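Local coordinates for endo-beta-1,4-glucanase (Streptomyces sp., PDB 1OA4), which probably hydrolyses internal beta-1,4-glucosidic bonds of cellulose, as a family 12 glycoside hydrolase with a beta-sandwich catalytic domain, at residues Thr10-Gln14 against Val34-Gly38; Ser27-Cys31 against Gln43-Ser47; Pro86-Arg92 against Ala212-Ser218. One frame throughout, in Å; residues are numbered along the deposited sequence.

Interaction 1: residues Thr10-Gln14 against Val34-Gly38; sequences TTTIQ and VTGNG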
ATOM      1  N   THR A  10      -1.143   6.703  14.575  1.00 14.27           N
ATOM      2  CA  THR A  10       0.054   6.064  14.065  1.00 14.92           C
ATOM      3  C   THR A  10       1.031   5.794  15.184  1.00 15.17           C
ATOM      4  O   THR A  10       0.899   6.331  16.291  1.00 15.67           O
ATOM      5  CB  THR A  10       0.800   6.936  13.060  1.00 14.94           C
ATOM      6  OG1 THR A  10       1.338   8.104  13.710  1.00 16.34           O
ATOM      7  CG2 THR A  10      -0.119   7.450  11.963  1.00 15.03           C
ATOM      8  N   THR A  11       2.019   4.971  14.847  1.00 15.39           N
ATOM      9  CA  THR A  11       3.154   4.714  15.724  1.00 15.58           C
ATOM     10  C   THR A  11       4.302   4.233  14.819  1.00 15.95           C
ATOM     11  O   THR A  11       4.189   4.312  13.600  1.00 16.14           O
ATOM     12  CB  THR A  11       2.785   3.671  16.778  1.00 15.99           C
ATOM     13  OG1 THR A  11       3.823   3.589  17.774  1.00 15.66           O
ATOM     14  CG2 THR A  11       2.682   2.272  16.162  1.00 16.81           C
ATOM     15  N   THR A  12       5.409   3.769  15.389  1.00 16.02           N
ATOM     16  CA  THR A  12       6.468   3.187  14.581  1.00 16.05           C
ATOM     17  C   THR A  12       6.820   1.801  15.084  1.00 15.88           C
ATOM     18  O   THR A  12       6.548   1.472  16.236  1.00 17.07           O
ATOM     19  CB  THR A  12       7.741   4.018  14.602  1.00 16.28           C
ATOM     20  OG1 THR A  12       8.285   4.032  15.929  1.00 18.00           O
ATOM     21  CG2 THR A  12       7.431   5.457  14.257  1.00 16.81           C
ATOM     22  N   ILE A  13       7.397   1.003  14.196  1.00 15.22           N
ATOM     23  CA  ILE A  13       8.018  -0.266  14.574  1.00 15.33           C
ATOM     24  C   ILE A  13       9.482  -0.254  14.137  1.00 15.49           C
ATOM     25  O   ILE A  13       9.834   0.360  13.134  1.00 14.63           O
ATOM     26  CB  ILE A  13       7.291  -1.454  13.986  1.00 15.57           C
ATOM     27  CG1 ILE A  13       7.290  -1.395  12.461  1.00 15.15           C
ATOM     28  CG2 ILE A  13       5.917  -1.492  14.594  1.00 15.53           C
ATOM     29  CD1 ILE A  13       6.806  -2.657  11.793  1.00 16.58           C
ATOM     30  N   GLN A  14      10.324  -0.924  14.927  1.00 15.60           N
ATOM     31  CA  GLN A  14      11.745  -1.101  14.649  1.00 15.47           C
ATOM     32  C   GLN A  14      12.502   0.228  14.537  1.00 15.01           C
ATOM     33  O   GLN A  14      13.584   0.287  13.951  1.00 14.89           O
ATOM     34  CB  GLN A  14      11.924  -1.920  13.372  1.00 15.98           C
ATOM     35  CG  GLN A  14      11.230  -3.288  13.362  1.00 17.73           C
ATOM     36  CD  GLN A  14      11.165  -3.887  11.953  1.00 20.30           C
ATOM     37  OE1 GLN A  14      12.190  -4.186  11.346  1.00 25.95           O
ATOM     38  NE2 GLN A  14       9.959  -4.037  11.429  1.00 22.39           N
ATOM     39  N   VAL A  34      -0.538  -3.069  17.264  1.00 14.63           N
ATOM     40  CA  VAL A  34       0.823  -3.015  16.720  1.00 15.31           C
ATOM     41  C   VAL A  34       1.839  -3.710  17.631  1.00 16.98           C
ATOM     42  O   VAL A  34       1.956  -3.373  18.808  1.00 16.92           O
ATOM     43  CB  VAL A  34       1.232  -1.560  16.489  1.00 15.30           C
ATOM     44  CG1 VAL A  34       2.581  -1.471  15.753  1.00 15.00           C
ATOM     45  CG2 VAL A  34       0.126  -0.848  15.718  1.00 15.80           C
ATOM     46  N   THR A  35       2.543  -4.699  17.082  1.00 18.49           N
ATOM     47  CA  THR A  35       3.571  -5.441  17.819  1.00 20.38           C
ATOM     48  C   THR A  35       4.940  -4.895  17.421  1.00 20.33           C
ATOM     49  O   THR A  35       5.039  -3.840  16.815  1.00 20.66           O
ATOM     50  CB  THR A  35       3.525  -6.940  17.479  1.00 21.02           C
ATOM     51  OG1 THR A  35       3.986  -7.136  16.140  1.00 25.06           O
ATOM     52  CG2 THR A  35       2.149  -7.475  17.427  1.00 24.37           C
ATOM     53  N   GLY A  36       6.015  -5.608  17.740  1.00 20.17           N
ATOM     54  CA  GLY A  36       7.318  -5.092  17.377  1.00 19.91           C
ATOM     55  C   GLY A  36       7.622  -5.159  15.885  1.00 19.79           C
ATOM     56  O   GLY A  36       8.465  -4.427  15.398  1.00 20.78           O
ATOM     57  N   ASN A  37       6.930  -6.026  15.154  1.00 19.58           N
ATOM     58  CA  ASN A  37       7.296  -6.278  13.765  1.00 19.50           C
ATOM     59  C   ASN A  37       6.193  -6.115  12.744  1.00 18.04           C
ATOM     60  O   ASN A  37       6.422  -6.298  11.572  1.00 17.52           O
ATOM     61  CB  ASN A  37       7.837  -7.707  13.654  1.00 20.61           C
ATOM     62  CG  ASN A  37       9.140  -7.900  14.411  1.00 24.13           C
ATOM     63  OD1 ASN A  37       9.460  -9.009  14.830  1.00 29.95           O
ATOM     64  ND2 ASN A  37       9.891  -6.819  14.596  1.00 28.54           N
ATOM     65  N   GLY A  38       4.988  -5.794  13.191  1.00 16.40           N
ATOM     66  CA  GLY A  38       3.858  -5.712  12.280  1.00 15.14           C
ATOM     67  C   GLY A  38       2.621  -5.308  13.045  1.00 14.17           C
ATOM     68  O   GLY A  38       2.725  -4.691  14.103  1.00 14.99           O
TER
HETATM   69  O   HOH W   1       8.811  -6.235  10.279  1.00 16.59           O
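Ile13 and Gln14, where strand 10-13 gives way to a turn, lie over the hairpin loop 34-38 that links strands 30-34 and 39-44, so the contact joins the two sheets of the family 12 beta-sandwich near the end of that hairpin. Ile13 touches the loop with both branches. Its CG2 meets Val34 CG1 at 3.5 Å and also lies 3.3 Å from Thr35 O. With chi1 at 60°, CG1 sits between the backbone N and the carbonyl carbon, and the extended branch beyond it carries CD1 to 3.6 Å from Asn37 C. Val34 CG1 also receives Thr11 CG2, tip to tip, at 3.8 Å, while Val19 of strand 17-20 touches both Ile13 and Val34. Inside the loop, Thr35 OG1 accepts from Asn37 N at 3.3 Å, an ST turn, and Thr35 N bonds to Gly38 O. At the exposed margin the amide planes of Gln14 and Asn37 stand 79° apart, and a water donates to Asn37 O at 2.7 Å while accepting a weak bond from Gln14 NE2. With no direct hydrogen bond between the segments, they meet by van der Waals packing, of methyls on Val34 and on the loop backbone, and the water adds a polar link whose Gln14 end is weak.

Interaction 2: residues Ser27-Cys31 against Gln43-Ser47; sequences SATQC and QADGS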
ATOM      1  N   SER A  27     -16.769   5.901   9.228  1.00 17.52           N
ATOM      2  CA  SER A  27     -16.906   6.431  10.578  1.00 18.63           C
ATOM      3  C   SER A  27     -16.995   5.285  11.577  1.00 18.16           C
ATOM      4  O   SER A  27     -16.876   5.514  12.793  1.00 19.54           O
ATOM      5  CB  SER A  27     -18.164   7.292  10.688  1.00 19.23           C
ATOM      6  OG  SER A  27     -19.293   6.559  10.232  1.00 23.98           O
ATOM      7  N   ALA A  28     -17.205   4.061  11.088  1.00 17.13           N
ATOM      8  CA  ALA A  28     -17.314   2.882  11.950  1.00 16.36           C
ATOM      9  C   ALA A  28     -15.957   2.553  12.567  1.00 16.05           C
ATOM     10  O   ALA A  28     -14.932   2.696  11.918  1.00 16.67           O
ATOM     11  CB  ALA A  28     -17.838   1.653  11.154  1.00 16.55           C
ATOM     12  N   THR A  29     -15.959   2.057  13.793  1.00 15.89           N
ATOM     13  CA  THR A  29     -14.717   1.830  14.526  1.00 14.76           C
ATOM     14  C   THR A  29     -13.793   0.762  13.984  1.00 13.61           C
ATOM     15  O   THR A  29     -14.208  -0.359  13.727  1.00 13.59           O
ATOM     16  CB  THR A  29     -15.064   1.480  15.954  1.00 15.17           C
ATOM     17  OG1 THR A  29     -15.777   2.573  16.544  1.00 16.05           O
ATOM     18  CG2 THR A  29     -13.773   1.297  16.815  1.00 15.66           C
ATOM     19  N   GLN A  30     -12.526   1.134  13.827  1.00 12.00           N
ATOM     20  CA  GLN A  30     -11.469   0.214  13.427  1.00 11.76           C
ATOM     21  C   GLN A  30     -10.297   0.390  14.356  1.00 11.51           C
ATOM     22  O   GLN A  30      -9.881   1.518  14.639  1.00 11.75           O
ATOM     23  CB  GLN A  30     -10.984   0.494  12.011  1.00 11.20           C
ATOM     24  CG  GLN A  30      -9.857  -0.420  11.545  1.00 12.52           C
ATOM     25  CD  GLN A  30      -9.374  -0.072  10.155  1.00 12.11           C
ATOM     26  OE1 GLN A  30     -10.021  -0.442   9.165  1.00 11.99           O
ATOM     27  NE2 GLN A  30      -8.251   0.649  10.063  1.00 11.36           N
ATOM     28  N   CYS A  31      -9.742  -0.733  14.804  1.00 12.18           N
ATOM     29  CA  CYS A  31      -8.538  -0.726  15.626  1.00 12.29           C
ATOM     30  C   CYS A  31      -7.498  -1.688  15.113  1.00 12.61           C
ATOM     31  O   CYS A  31      -7.857  -2.706  14.552  1.00 12.44           O
ATOM     32  CB  CYS A  31      -8.848  -1.174  17.043  1.00 12.75           C
ATOM     33  SG  CYS A  31     -10.122  -0.262  17.904  1.00 11.30           S
ATOM     34  N   GLN A  43     -10.229  -4.623  15.382  1.00 11.92           N
ATOM     35  CA  GLN A  43     -11.622  -4.200  15.260  1.00 12.41           C
ATOM     36  C   GLN A  43     -11.778  -3.637  13.857  1.00 12.33           C
ATOM     37  O   GLN A  43     -10.915  -2.894  13.380  1.00 12.12           O
ATOM     38  CB  GLN A  43     -12.013  -3.152  16.306  1.00 12.00           C
ATOM     39  CG  GLN A  43     -13.507  -2.931  16.364  1.00 12.99           C
ATOM     40  CD  GLN A  43     -13.996  -2.188  17.600  1.00 13.70           C
ATOM     41  OE1 GLN A  43     -13.236  -1.976  18.552  1.00 14.81           O
ATOM     42  NE2 GLN A  43     -15.274  -1.792  17.588  1.00 13.94           N
ATOM     43  N   ALA A  44     -12.857  -4.019  13.190  1.00 12.25           N
ATOM     44  CA  ALA A  44     -13.099  -3.568  11.825  1.00 12.62           C
ATOM     45  C   ALA A  44     -14.601  -3.542  11.571  1.00 12.39           C
ATOM     46  O   ALA A  44     -15.120  -4.267  10.715  1.00 12.45           O
ATOM     47  CB  ALA A  44     -12.393  -4.480  10.829  1.00 12.44           C
ATOM     48  N   ASP A  45     -15.303  -2.699  12.328  1.00 12.26           N
ATOM     49  CA  ASP A  45     -16.748  -2.604  12.246  1.00 12.99           C
ATOM     50  C   ASP A  45     -17.252  -2.100  10.889  1.00 13.04           C
ATOM     51  O   ASP A  45     -16.571  -1.378  10.169  1.00 13.37           O
ATOM     52  CB  ASP A  45     -17.290  -1.652  13.310  1.00 12.73           C
ATOM     53  CG  ASP A  45     -17.155  -2.176  14.720  1.00 12.87           C
ATOM     54  OD1 ASP A  45     -16.805  -3.365  14.952  1.00 15.69           O
ATOM     55  OD2 ASP A  45     -17.427  -1.397  15.655  1.00 17.11           O
ATOM     56  N   GLY A  46     -18.478  -2.481  10.573  1.00 13.92           N
ATOM     57  CA  GLY A  46     -19.146  -1.969   9.399  1.00 13.98           C
ATOM     58  C   GLY A  46     -18.627  -2.426   8.056  1.00 13.75           C
ATOM     59  O   GLY A  46     -17.702  -3.230   7.929  1.00 13.08           O
ATOM     60  N   SER A  47     -19.252  -1.873   7.033  1.00 13.72           N
ATOM     61  CA  SER A  47     -18.957  -2.231   5.656  1.00 14.12           C
ATOM     62  C   SER A  47     -19.324  -1.088   4.734  1.00 13.65           C
ATOM     63  O   SER A  47     -20.104  -0.206   5.102  1.00 15.42           O
ATOM     64  CB  SER A  47     -19.751  -3.475   5.242  1.00 13.98           C
ATOM     65  OG  SER A  47     -21.160  -3.227   5.301  1.00 16.19           O
TER
HETATM   66  O   HOH W   2     -14.334   0.316  10.469  1.00 13.80           O
HETATM   67  O   HOH W   3     -18.431   0.999  15.030  1.00 17.98           O
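Thr29 and Gln43 cross obliquely, the methyl of the threonine lying against the amide of the glutamine: Thr29 CG2 is 3.5 Å from Gln43 NE2. Gln43 is extended, with CG anti to the backbone N (chi1 -168°), which places the amide beside Thr29; there NE2 donates to Asp45 OD2 at 2.9 Å, and this bond fixes it. The carboxylate oxygen lies close to the amide plane, yet is itself met from above the carboxylate plane, 44° out of it. Asp45 OD2 also accepts from a water that in turn accepts from Thr29 N, so the aspartate is joined to the opposite segment through solvent. At the oxygen end of the amide, Gln43 OE1 lies 3.6 Å from Cys31 SG, the sulfur that forms the disulfide with Cys5. These side chains border the open end of the beta hairpin formed by strands 30-34 and 39-44, whose touching parts run 164° apart, antiparallel. Cys31 and Gln43 are a hydrogen-bonded pair, with Cys31 N to Gln43 O at 2.8 Å and Gln43 N to Cys31 O at 3.2 Å. Gln30 and Ala44 form the next, non-hydrogen-bonded pair; Gln30 turns to the other face, where its amide bonds to Ser56 and Asn21. Beyond them Asp45 N donates to Thr29 O at 2.9 Å, and Ala28 CB rests 3.4 Å from Asp45 O.

Interaction 3: residues Pro86-Arg92 against Ala212-Ser218; sequences PSSVSYR and AVNSFSS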
ATOM      1  N   PRO A  86      14.495  -2.478  -2.554  1.00 12.93           N
ATOM      2  CA  PRO A  86      14.029  -3.777  -2.079  1.00 13.12           C
ATOM      3  C   PRO A  86      13.028  -3.639  -0.959  1.00 12.04           C
ATOM      4  O   PRO A  86      13.241  -2.888   0.003  1.00 11.05           O
ATOM      5  CB  PRO A  86      15.307  -4.457  -1.589  1.00 13.31           C
ATOM      6  CG  PRO A  86      16.234  -3.348  -1.301  1.00 14.70           C
ATOM      7  CD  PRO A  86      15.909  -2.232  -2.230  1.00 13.05           C
ATOM      8  N   SER A  87      11.937  -4.385  -1.076  1.00 11.80           N
ATOM      9  CA  SER A  87      10.911  -4.392  -0.053  1.00 11.87           C
ATOM     10  C   SER A  87      10.367  -5.805   0.126  1.00 12.07           C
ATOM     11  O   SER A  87      10.469  -6.633  -0.782  1.00 12.16           O
ATOM     12  CB  SER A  87       9.786  -3.401  -0.414  1.00 12.14           C
ATOM     13  OG  SER A  87       8.838  -3.280   0.629  1.00 11.84           O
ATOM     14  N   SER A  88       9.822  -6.081   1.302  1.00 11.97           N
ATOM     15  CA  SER A  88       9.212  -7.369   1.557  1.00 12.25           C
ATOM     16  C   SER A  88       8.032  -7.207   2.494  1.00 12.04           C
ATOM     17  O   SER A  88       7.948  -6.256   3.256  1.00 10.49           O
ATOM     18  CB  SER A  88      10.232  -8.327   2.199  1.00 13.10           C
ATOM     19  OG  SER A  88      10.514  -7.924   3.523  1.00 16.23           O
ATOM     20  N   VAL A  89       7.125  -8.165   2.424  1.00 12.42           N
ATOM     21  CA  VAL A  89       5.992  -8.202   3.330  1.00 12.02           C
ATOM     22  C   VAL A  89       5.589  -9.655   3.504  1.00 12.43           C
ATOM     23  O   VAL A  89       5.804 -10.477   2.602  1.00 12.75           O
ATOM     24  CB  VAL A  89       4.782  -7.376   2.778  1.00 12.10           C
ATOM     25  CG1 VAL A  89       4.136  -8.071   1.590  1.00 12.56           C
ATOM     26  CG2 VAL A  89       3.777  -7.144   3.833  1.00 12.14           C
ATOM     27  N   SER A  90       5.039  -9.966   4.667  1.00 11.22           N
ATOM     28  CA  SER A  90       4.474 -11.282   4.950  1.00 11.82           C
ATOM     29  C   SER A  90       3.115 -11.008   5.553  1.00 11.44           C
ATOM     30  O   SER A  90       3.006 -10.228   6.502  1.00 12.69           O
ATOM     31  CB  SER A  90       5.345 -12.028   5.941  1.00 11.71           C
ATOM     32  OG  SER A  90       4.668 -13.209   6.351  1.00 14.22           O
ATOM     33  N   TYR A  91       2.094 -11.658   4.997  1.00 12.13           N
ATOM     34  CA  TYR A  91       0.705 -11.455   5.372  1.00 12.21           C
ATOM     35  C   TYR A  91       0.044 -12.703   5.957  1.00 13.34           C
ATOM     36  O   TYR A  91       0.387 -13.834   5.598  1.00 14.15           O
ATOM     37  CB  TYR A  91      -0.118 -11.098   4.128  1.00 11.90           C
ATOM     38  CG  TYR A  91       0.001  -9.709   3.552  1.00 10.92           C
ATOM     39  CD1 TYR A  91      -0.447  -8.599   4.266  1.00 11.02           C
ATOM     40  CD2 TYR A  91       0.447  -9.516   2.257  1.00 10.26           C
ATOM     41  CE1 TYR A  91      -0.420  -7.331   3.695  1.00 12.09           C
ATOM     42  CE2 TYR A  91       0.488  -8.244   1.692  1.00 11.27           C
ATOM     43  CZ  TYR A  91       0.048  -7.177   2.419  1.00  9.33           C
ATOM     44  OH  TYR A  91       0.062  -5.926   1.816  1.00 10.92           O
ATOM     45  N   ARG A  92      -0.915 -12.480   6.846  1.00 13.93           N
ATOM     46  CA  ARG A  92      -1.768 -13.545   7.344  1.00 14.20           C
ATOM     47  C   ARG A  92      -3.178 -13.178   6.916  1.00 14.77           C
ATOM     48  O   ARG A  92      -3.665 -12.082   7.223  1.00 13.89           O
ATOM     49  CB  ARG A  92      -1.697 -13.645   8.863  1.00 14.82           C
ATOM     50  CG  ARG A  92      -2.374 -14.884   9.384  1.00 16.61           C
ATOM     51  CD  ARG A  92      -2.277 -14.996  10.886  1.00 18.32           C
ATOM     52  NE  ARG A  92      -3.145 -14.088  11.622  1.00 18.70           N
ATOM     53  CZ  ARG A  92      -2.731 -13.284  12.612  1.00 18.33           C
ATOM     54  NH1 ARG A  92      -1.451 -13.280  12.965  1.00 19.58           N
ATOM     55  NH2 ARG A  92      -3.607 -12.503  13.248  1.00 18.75           N
ATOM     56  N   ALA A 212      -3.410  -9.694   9.351  1.00 11.31           N
ATOM     57  CA  ALA A 212      -2.150  -9.198   9.904  1.00 10.87           C
ATOM     58  C   ALA A 212      -1.041  -9.028   8.884  1.00 11.24           C
ATOM     59  O   ALA A 212      -0.949  -9.768   7.903  1.00 10.53           O
ATOM     60  CB  ALA A 212      -1.652 -10.141  11.011  1.00 11.57           C
ATOM     61  N   VAL A 213      -0.185  -8.048   9.143  1.00 10.95           N
ATOM     62  CA  VAL A 213       1.074  -7.934   8.448  1.00 11.00           C
ATOM     63  C   VAL A 213       2.038  -8.535   9.462  1.00 12.04           C
ATOM     64  O   VAL A 213       2.140  -8.040  10.582  1.00 12.53           O
ATOM     65  CB  VAL A 213       1.456  -6.467   8.132  1.00 11.10           C
ATOM     66  CG1 VAL A 213       2.930  -6.354   7.736  1.00 11.66           C
ATOM     67  CG2 VAL A 213       0.581  -5.937   7.024  1.00 12.12           C
ATOM     68  N   ASN A 214       2.652  -9.664   9.114  1.00 12.34           N
ATOM     69  CA  ASN A 214       3.592 -10.331  10.015  1.00 13.03           C
ATOM     70  C   ASN A 214       4.940  -9.601  10.088  1.00 13.52           C
ATOM     71  O   ASN A 214       5.612  -9.602  11.124  1.00 13.92           O
ATOM     72  CB  ASN A 214       3.869 -11.758   9.529  1.00 13.30           C
ATOM     73  CG  ASN A 214       2.631 -12.664   9.536  1.00 13.94           C
ATOM     74  OD1 ASN A 214       1.876 -12.698  10.503  1.00 16.40           O
ATOM     75  ND2 ASN A 214       2.441 -13.415   8.456  1.00 15.52           N
ATOM     76  N   SER A 215       5.367  -9.048   8.959  1.00 13.05           N
ATOM     77  CA  SER A 215       6.633  -8.362   8.858  1.00 13.03           C
ATOM     78  C   SER A 215       6.635  -7.509   7.607  1.00 12.84           C
ATOM     79  O   SER A 215       5.826  -7.709   6.696  1.00 12.54           O
ATOM     80  CB  SER A 215       7.791  -9.368   8.804  1.00 13.03           C
ATOM     81  OG  SER A 215       7.699 -10.191   7.660  1.00 14.72           O
ATOM     82  N   PHE A 216       7.563  -6.564   7.559  1.00 13.06           N
ATOM     83  CA  PHE A 216       7.718  -5.656   6.434  1.00 12.74           C
ATOM     84  C   PHE A 216       9.119  -5.091   6.434  1.00 12.63           C
ATOM     85  O   PHE A 216       9.697  -4.829   7.492  1.00 13.30           O
ATOM     86  CB  PHE A 216       6.731  -4.491   6.602  1.00 12.51           C
ATOM     87  CG  PHE A 216       6.876  -3.370   5.583  1.00 12.52           C
ATOM     88  CD1 PHE A 216       6.323  -3.474   4.322  1.00 12.07           C
ATOM     89  CD2 PHE A 216       7.526  -2.184   5.922  1.00 10.95           C
ATOM     90  CE1 PHE A 216       6.452  -2.433   3.411  1.00 12.33           C
ATOM     91  CE2 PHE A 216       7.659  -1.142   5.007  1.00 11.64           C
ATOM     92  CZ  PHE A 216       7.122  -1.271   3.747  1.00 10.68           C
ATOM     93  N   SER A 217       9.645  -4.861   5.240  1.00 12.79           N
ATOM     94  CA  SER A 217      10.896  -4.156   5.107  1.00 13.06           C
ATOM     95  C   SER A 217      10.842  -3.300   3.857  1.00 12.93           C
ATOM     96  O   SER A 217      10.090  -3.585   2.942  1.00 13.28           O
ATOM     97  CB  SER A 217      12.065  -5.135   5.047  1.00 13.43           C
ATOM     98  OG  SER A 217      12.060  -5.886   3.847  1.00 14.55           O
ATOM     99  N   SER A 218      11.671  -2.264   3.843  1.00 12.23           N
ATOM    100  CA  SER A 218      11.812  -1.397   2.701  1.00 12.30           C
ATOM    101  C   SER A 218      13.144  -0.663   2.836  1.00 12.76           C
ATOM    102  O   SER A 218      13.495  -0.187   3.929  1.00 13.59           O
ATOM    103  CB  SER A 218      10.671  -0.410   2.677  1.00 12.71           C
ATOM    104  OG  SER A 218      10.927   0.586   1.717  1.00 11.59           O
TER
HETATM  105  O   HOH W   4      13.968  -4.314   2.270  1.00 14.39           O
HETATM  106  O   HOH W   5       8.712  -9.369   5.313  1.00 19.96           O
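Ser88 and Ser217 both place OG between the backbone N and the carbonyl carbon (chi1 71° for Ser88), which brings Ser88 OG and Ser217 OG together at 2.6 Å in a hydrogen bond that either could donate. Ser87, whose side chain leaves from the other face, sets OG opposite its backbone N (chi1 -174°) and donates to Ser217 O at 2.6 Å in the carbonyl plane. That oxygen also accepts from Ser88 N, so two donors grip it. Strands 86-92 and 212-218 are antiparallel neighbours whose segment axes approach to 4.5 Å, in the six-stranded sheet of the family 12 beta-sandwich. Their register slips by one between Ser90 and Tyr91, a beta bulge at which Asn214 N bonds to Ser90 O at 2.7 Å. The Asn214 amide adds a nearly straight bond from ND2 to Ser90 OG, 3.1 Å long at 170°. On the face of Val89, Tyr91 and Phe216, packed against the other sheet, Val213 CG2 lies 3.7 Å from Tyr91 CE1, and the Phe216 ring meets Tyr17 edge-to-face. On the opposite face Ala212 CB lies over one face of the Arg92 guanidinium, offset toward its rim, 3.7 Å from Arg92 CZ, while Arg92 NH2 forms a salt bridge with Glu40 and a hydrogen bond to Gly210 O.

From the N terminus, the first of these segments is 10-14, followed by 27-31, 34-38 and 43-47, so interactions 1 and 2 cross along the chain: interaction 2 opens inside the span of interaction 1 and closes after it. Interaction 2 pairs the open end of the hairpin 30-34/39-44, closing an 11-residue span, whereas interaction 1 closes 19 residues by packing the turn of that hairpin on a strand of the other sheet. Interaction 3 follows in series and spans 119 residues, bringing the late strand 212-218 back beside 86-92. Strand 212-218 also neighbours 39-44, which places interactions 2 and 3 in one sheet, though their nearest atoms are about 10 Å apart. Interactions 1 and 3 touch, Asn37 CB lying 3.9 Å from Asn214 O.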